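Local coordinates for protein endoglucanase (Komagataeibacter sucrofermentans, PDB 6VC5) that probably hydrolyses internal beta-1,4-glucosidic linkages in cellulose and related beta-glucans as a family 8 glycoside hydrolase, at residues N153-M163 with D222-A233. Numbering follows the deposited sequence.
Sequences NLSYYVMPSLM and DAIRVPLYLSWA
Y229 packs against the linker between the 3-10 segment 154-156 and helix 159-169, touching S155, Y157, V158 and P160. CB lies 3.9 Å from Y157 O, which CG and CD2 also approach, CD2 to 3.8 Å. With CG anti to the carbonyl carbon (chi1 -74°), one ring face turns to V158 CA, which stands 4.0 Å from the ring centroid and only 7° off the normal, a CH-pi contact. CD1 meets P160 CD, CE2 has S155 O at the ring edge 3.5 Å away, CE1 touches V158 CG1, and CZ and OH end beside both V158 methyls. One turn on, P160 CG sits 3.4 Å above the five-membered ring of W232, a second CH-pi contact, while A233 CB packs against M159 CB and M163 CE. At the other end the evidence is polar: N153 ND2 donates to D222 OD2 (3.0 Å) from above the carboxylate plane, and a water donating to the same oxygen also bonds Y156 OH. L95 and W102 of helix 90-106 touch Y229 and W232, respectively. The axes of helix segments 159-163 and 225-232 run 38° apart; this buried packing of 3-10 segment, linker and helix start along helix 225-232 is consistent with the (alpha/alpha)6 barrel of family 8.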
loop_
_atom_site.group_PDB
_atom_site.type_symbol
_atom_site.label_atom_id
_atom_site.label_comp_id
_atom_site.label_asym_id
_atom_site.label_seq_id
_atom_site.Cartn_x
_atom_site.Cartn_y
_atom_site.Cartn_z
ATOM N N ASN A 153 9.605 -3.721 3.197
ATOM C CA ASN A 153 8.534 -2.890 3.731
ATOM C C ASN A 153 7.293 -3.772 3.745
ATOM O O ASN A 153 6.758 -4.110 2.687
ATOM C CB ASN A 153 8.350 -1.646 2.871
ATOM C CG ASN A 153 7.461 -0.635 3.521
ATOM O OD1 ASN A 153 6.404 -0.986 4.047
ATOM N ND2 ASN A 153 7.886 0.625 3.524
ATOM N N LEU A 154 6.849 -4.165 4.943
ATOM C CA LEU A 154 5.739 -5.115 5.028
ATOM C C LEU A 154 4.441 -4.510 4.504
ATOM O O LEU A 154 3.571 -5.231 4.015
ATOM C CB LEU A 154 5.591 -5.614 6.472
ATOM C CG LEU A 154 6.815 -6.375 7.009
ATOM C CD1 LEU A 154 6.619 -6.745 8.470
ATOM C CD2 LEU A 154 7.090 -7.608 6.154
ATOM N N SER A 155 4.298 -3.185 4.572
ATOM C CA SER A 155 3.119 -2.528 4.023
ATOM C C SER A 155 3.085 -2.548 2.505
ATOM O O SER A 155 2.066 -2.162 1.926
ATOM C CB SER A 155 3.028 -1.072 4.502
ATOM O OG SER A 155 3.928 -0.223 3.796
ATOM N N TYR A 156 4.168 -2.965 1.839
ATOM C CA TYR A 156 4.103 -3.099 0.392
ATOM C C TYR A 156 3.496 -4.428 -0.030
ATOM O O TYR A 156 3.272 -4.634 -1.229
ATOM C CB TYR A 156 5.483 -2.921 -0.262
ATOM C CG TYR A 156 6.052 -1.509 -0.254
ATOM C CD1 TYR A 156 5.542 -0.518 0.586
ATOM C CD2 TYR A 156 7.115 -1.173 -1.079
ATOM C CE1 TYR A 156 6.088 0.767 0.606
ATOM C CE2 TYR A 156 7.664 0.101 -1.067
ATOM C CZ TYR A 156 7.155 1.064 -0.231
ATOM O OH TYR A 156 7.707 2.329 -0.231
ATOM N N TYR A 157 3.231 -5.332 0.920
ATOM C CA TYR A 157 2.464 -6.548 0.648
ATOM C C TYR A 157 0.998 -6.143 0.559
ATOM O O TYR A 157 0.212 -6.274 1.504
ATOM C CB TYR A 157 2.682 -7.583 1.742
ATOM C CG TYR A 157 3.964 -8.373 1.623
ATOM C CD1 TYR A 157 3.962 -9.655 1.088
ATOM C CD2 TYR A 157 5.171 -7.842 2.061
ATOM C CE1 TYR A 157 5.130 -10.391 0.991
ATOM C CE2 TYR A 157 6.350 -8.569 1.967
ATOM C CZ TYR A 157 6.320 -9.846 1.434
ATOM O OH TYR A 157 7.493 -10.567 1.346
ATOM N N VAL A 158 0.640 -5.603 -0.600
ATOM C CA VAL A 158 -0.731 -5.183 -0.864
ATOM C C VAL A 158 -1.523 -6.461 -1.101
ATOM O O VAL A 158 -1.707 -6.901 -2.244
ATOM C CB VAL A 158 -0.774 -4.203 -2.051
ATOM C CG1 VAL A 158 -2.208 -3.739 -2.342
ATOM C CG2 VAL A 158 0.137 -2.994 -1.788
ATOM N N MET A 159 -1.967 -7.081 -0.012
ATOM C CA MET A 159 -2.469 -8.449 -0.104
ATOM C C MET A 159 -3.620 -8.638 -1.092
ATOM O O MET A 159 -3.597 -9.641 -1.821
ATOM C CB MET A 159 -2.754 -9.017 1.296
ATOM C CG MET A 159 -1.490 -9.278 2.140
ATOM S SD MET A 159 -0.373 -10.554 1.470
ATOM C CE MET A 159 0.613 -10.980 2.936
ATOM N N PRO A 160 -4.617 -7.751 -1.195
ATOM C CA PRO A 160 -5.663 -7.954 -2.221
ATOM C C PRO A 160 -5.128 -7.925 -3.641
ATOM O O PRO A 160 -5.746 -8.509 -4.549
ATOM C CB PRO A 160 -6.619 -6.782 -1.986
ATOM C CG PRO A 160 -6.401 -6.418 -0.536
ATOM C CD PRO A 160 -4.950 -6.643 -0.274
ATOM N N SER A 161 -4.003 -7.244 -3.869
ATOM C CA SER A 161 -3.407 -7.252 -5.197
ATOM C C SER A 161 -2.686 -8.564 -5.483
ATOM O O SER A 161 -2.748 -9.073 -6.612
ATOM C CB SER A 161 -2.444 -6.077 -5.346
ATOM O OG SER A 161 -2.041 -5.985 -6.692
ATOM N N LEU A 162 -1.984 -9.115 -4.484
ATOM C CA LEU A 162 -1.370 -10.431 -4.653
ATOM C C LEU A 162 -2.426 -11.500 -4.900
ATOM O O LEU A 162 -2.217 -12.407 -5.713
ATOM C CB LEU A 162 -0.505 -10.774 -3.433
ATOM C CG LEU A 162 0.630 -9.801 -3.109
ATOM C CD1 LEU A 162 1.441 -10.328 -1.929
ATOM C CD2 LEU A 162 1.514 -9.584 -4.313
ATOM N N MET A 163 -3.569 -11.412 -4.209
ATOM C CA MET A 163 -4.652 -12.364 -4.432
ATOM C C MET A 163 -5.198 -12.233 -5.848
ATOM O O MET A 163 -5.526 -13.235 -6.499
ATOM C CB MET A 163 -5.781 -12.101 -3.428
ATOM C CG MET A 163 -5.392 -12.104 -1.944
ATOM S SD MET A 163 -6.809 -12.369 -0.849
ATOM C CE MET A 163 -7.778 -10.899 -1.037
ATOM N N ASP A 222 3.955 3.978 7.286
ATOM C CA ASP A 222 3.945 2.823 6.396
ATOM C C ASP A 222 3.227 1.620 7.020
ATOM O O ASP A 222 2.300 1.073 6.459
ATOM C CB ASP A 222 5.383 2.369 6.084
ATOM C CG ASP A 222 6.182 3.358 5.231
ATOM O OD1 ASP A 222 6.690 4.349 5.783
ATOM O OD2 ASP A 222 6.373 3.111 4.035
ATOM N N ALA A 223 3.646 1.270 8.227
ATOM C CA ALA A 223 3.212 0.046 8.868
ATOM C C ALA A 223 1.726 0.017 9.186
ATOM O O ALA A 223 1.165 -1.024 9.320
ATOM C CB ALA A 223 4.044 -0.262 10.108
ATOM N N ILE A 224 1.103 1.176 9.230
ATOM C CA ILE A 224 -0.289 1.236 9.610
ATOM C C ILE A 224 -1.100 0.672 8.466
ATOM O O ILE A 224 -2.145 0.113 8.731
ATOM C CB ILE A 224 -0.733 2.717 9.794
ATOM C CG1 ILE A 224 -2.187 2.841 10.252
ATOM C CG2 ILE A 224 -0.582 3.480 8.487
ATOM C CD1 ILE A 224 -2.405 2.291 11.635
ATOM N N ARG A 225 -0.602 0.486 7.272
ATOM C CA ARG A 225 -1.327 -0.269 6.277
ATOM C C ARG A 225 -1.412 -1.773 6.520
ATOM O O ARG A 225 -2.198 -2.436 5.910
ATOM C CB ARG A 225 -0.865 0.089 4.869
ATOM C CG ARG A 225 -1.268 1.511 4.493
ATOM C CD ARG A 225 -1.102 1.848 3.024
ATOM N NE ARG A 225 -0.781 3.269 2.881
ATOM C CZ ARG A 225 -1.625 4.235 2.509
ATOM N NH1 ARG A 225 -1.204 5.460 2.452
ATOM N NH2 ARG A 225 -2.872 3.986 2.179
ATOM N N VAL A 226 -0.464 -2.304 7.265
ATOM C CA VAL A 226 -0.390 -3.754 7.427
ATOM C C VAL A 226 -1.669 -4.377 7.988
ATOM O O VAL A 226 -2.232 -5.257 7.371
ATOM C CB VAL A 226 0.856 -4.193 8.236
ATOM C CG1 VAL A 226 0.803 -5.684 8.555
ATOM C CG2 VAL A 226 2.111 -3.874 7.437
ATOM N N PRO A 227 -2.125 -3.932 9.147
ATOM C CA PRO A 227 -3.384 -4.507 9.644
ATOM C C PRO A 227 -4.543 -4.307 8.675
ATOM O O PRO A 227 -5.399 -5.192 8.561
ATOM C CB PRO A 227 -3.595 -3.790 10.991
ATOM C CG PRO A 227 -2.747 -2.537 10.900
ATOM C CD PRO A 227 -1.557 -2.952 10.091
ATOM N N LEU A 228 -4.560 -3.200 7.928
ATOM C CA LEU A 228 -5.630 -2.989 6.954
ATOM C C LEU A 228 -5.586 -4.017 5.826
ATOM O O LEU A 228 -6.607 -4.631 5.497
ATOM C CB LEU A 228 -5.570 -1.572 6.396
ATOM C CG LEU A 228 -6.767 -1.278 5.486
ATOM C CD1 LEU A 228 -8.064 -1.282 6.288
ATOM C CD2 LEU A 228 -6.571 0.039 4.777
ATOM N N TYR A 229 -4.411 -4.223 5.215
ATOM C CA TYR A 229 -4.327 -5.172 4.103
ATOM C C TYR A 229 -4.608 -6.598 4.561
ATOM O O TYR A 229 -5.249 -7.368 3.832
ATOM C CB TYR A 229 -2.970 -5.079 3.395
ATOM C CG TYR A 229 -2.791 -3.845 2.527
ATOM C CD1 TYR A 229 -3.794 -3.437 1.651
ATOM C CD2 TYR A 229 -1.603 -3.109 2.561
ATOM C CE1 TYR A 229 -3.636 -2.322 0.853
ATOM C CE2 TYR A 229 -1.442 -1.990 1.757
ATOM C CZ TYR A 229 -2.464 -1.606 0.915
ATOM O OH TYR A 229 -2.315 -0.497 0.110
ATOM N N LEU A 230 -4.132 -6.974 5.758
ATOM C CA LEU A 230 -4.393 -8.315 6.281
ATOM C C LEU A 230 -5.878 -8.519 6.542
ATOM O O LEU A 230 -6.434 -9.574 6.207
ATOM C CB LEU A 230 -3.606 -8.542 7.568
ATOM C CG LEU A 230 -2.092 -8.659 7.422
ATOM C CD1 LEU A 230 -1.454 -8.813 8.807
ATOM C CD2 LEU A 230 -1.729 -9.818 6.516
ATOM N N SER A 231 -6.539 -7.523 7.134
ATOM C CA SER A 231 -7.980 -7.633 7.364
ATOM C C SER A 231 -8.737 -7.720 6.042
ATOM O O SER A 231 -9.608 -8.583 5.863
ATOM C CB SER A 231 -8.467 -6.440 8.182
ATOM O OG SER A 231 -9.845 -6.588 8.476
ATOM N N TRP A 232 -8.400 -6.840 5.101
ATOM C CA TRP A 232 -9.083 -6.781 3.811
ATOM C C TRP A 232 -8.989 -8.118 3.077
ATOM O O TRP A 232 -9.976 -8.591 2.498
ATOM C CB TRP A 232 -8.405 -5.659 3.027
ATOM C CG TRP A 232 -8.913 -5.271 1.676
ATOM C CD1 TRP A 232 -9.857 -5.896 0.910
ATOM C CD2 TRP A 232 -8.460 -4.147 0.925
ATOM N NE1 TRP A 232 -10.021 -5.210 -0.285
ATOM C CE2 TRP A 232 -9.168 -4.136 -0.293
ATOM C CE3 TRP A 232 -7.524 -3.137 1.174
ATOM C CZ2 TRP A 232 -8.959 -3.157 -1.265
ATOM C CZ3 TRP A 232 -7.316 -2.171 0.212
ATOM C CH2 TRP A 232 -8.036 -2.183 -0.992
ATOM N N ALA A 233 -7.828 -8.763 3.133
ATOM C CA ALA A 233 -7.600 -10.045 2.475
ATOM C C ALA A 233 -8.039 -11.253 3.302
ATOM O O ALA A 233 -7.808 -12.389 2.867
ATOM C CB ALA A 233 -6.121 -10.187 2.115
HETATM O O HOH W 1 6.968 4.087 1.671
#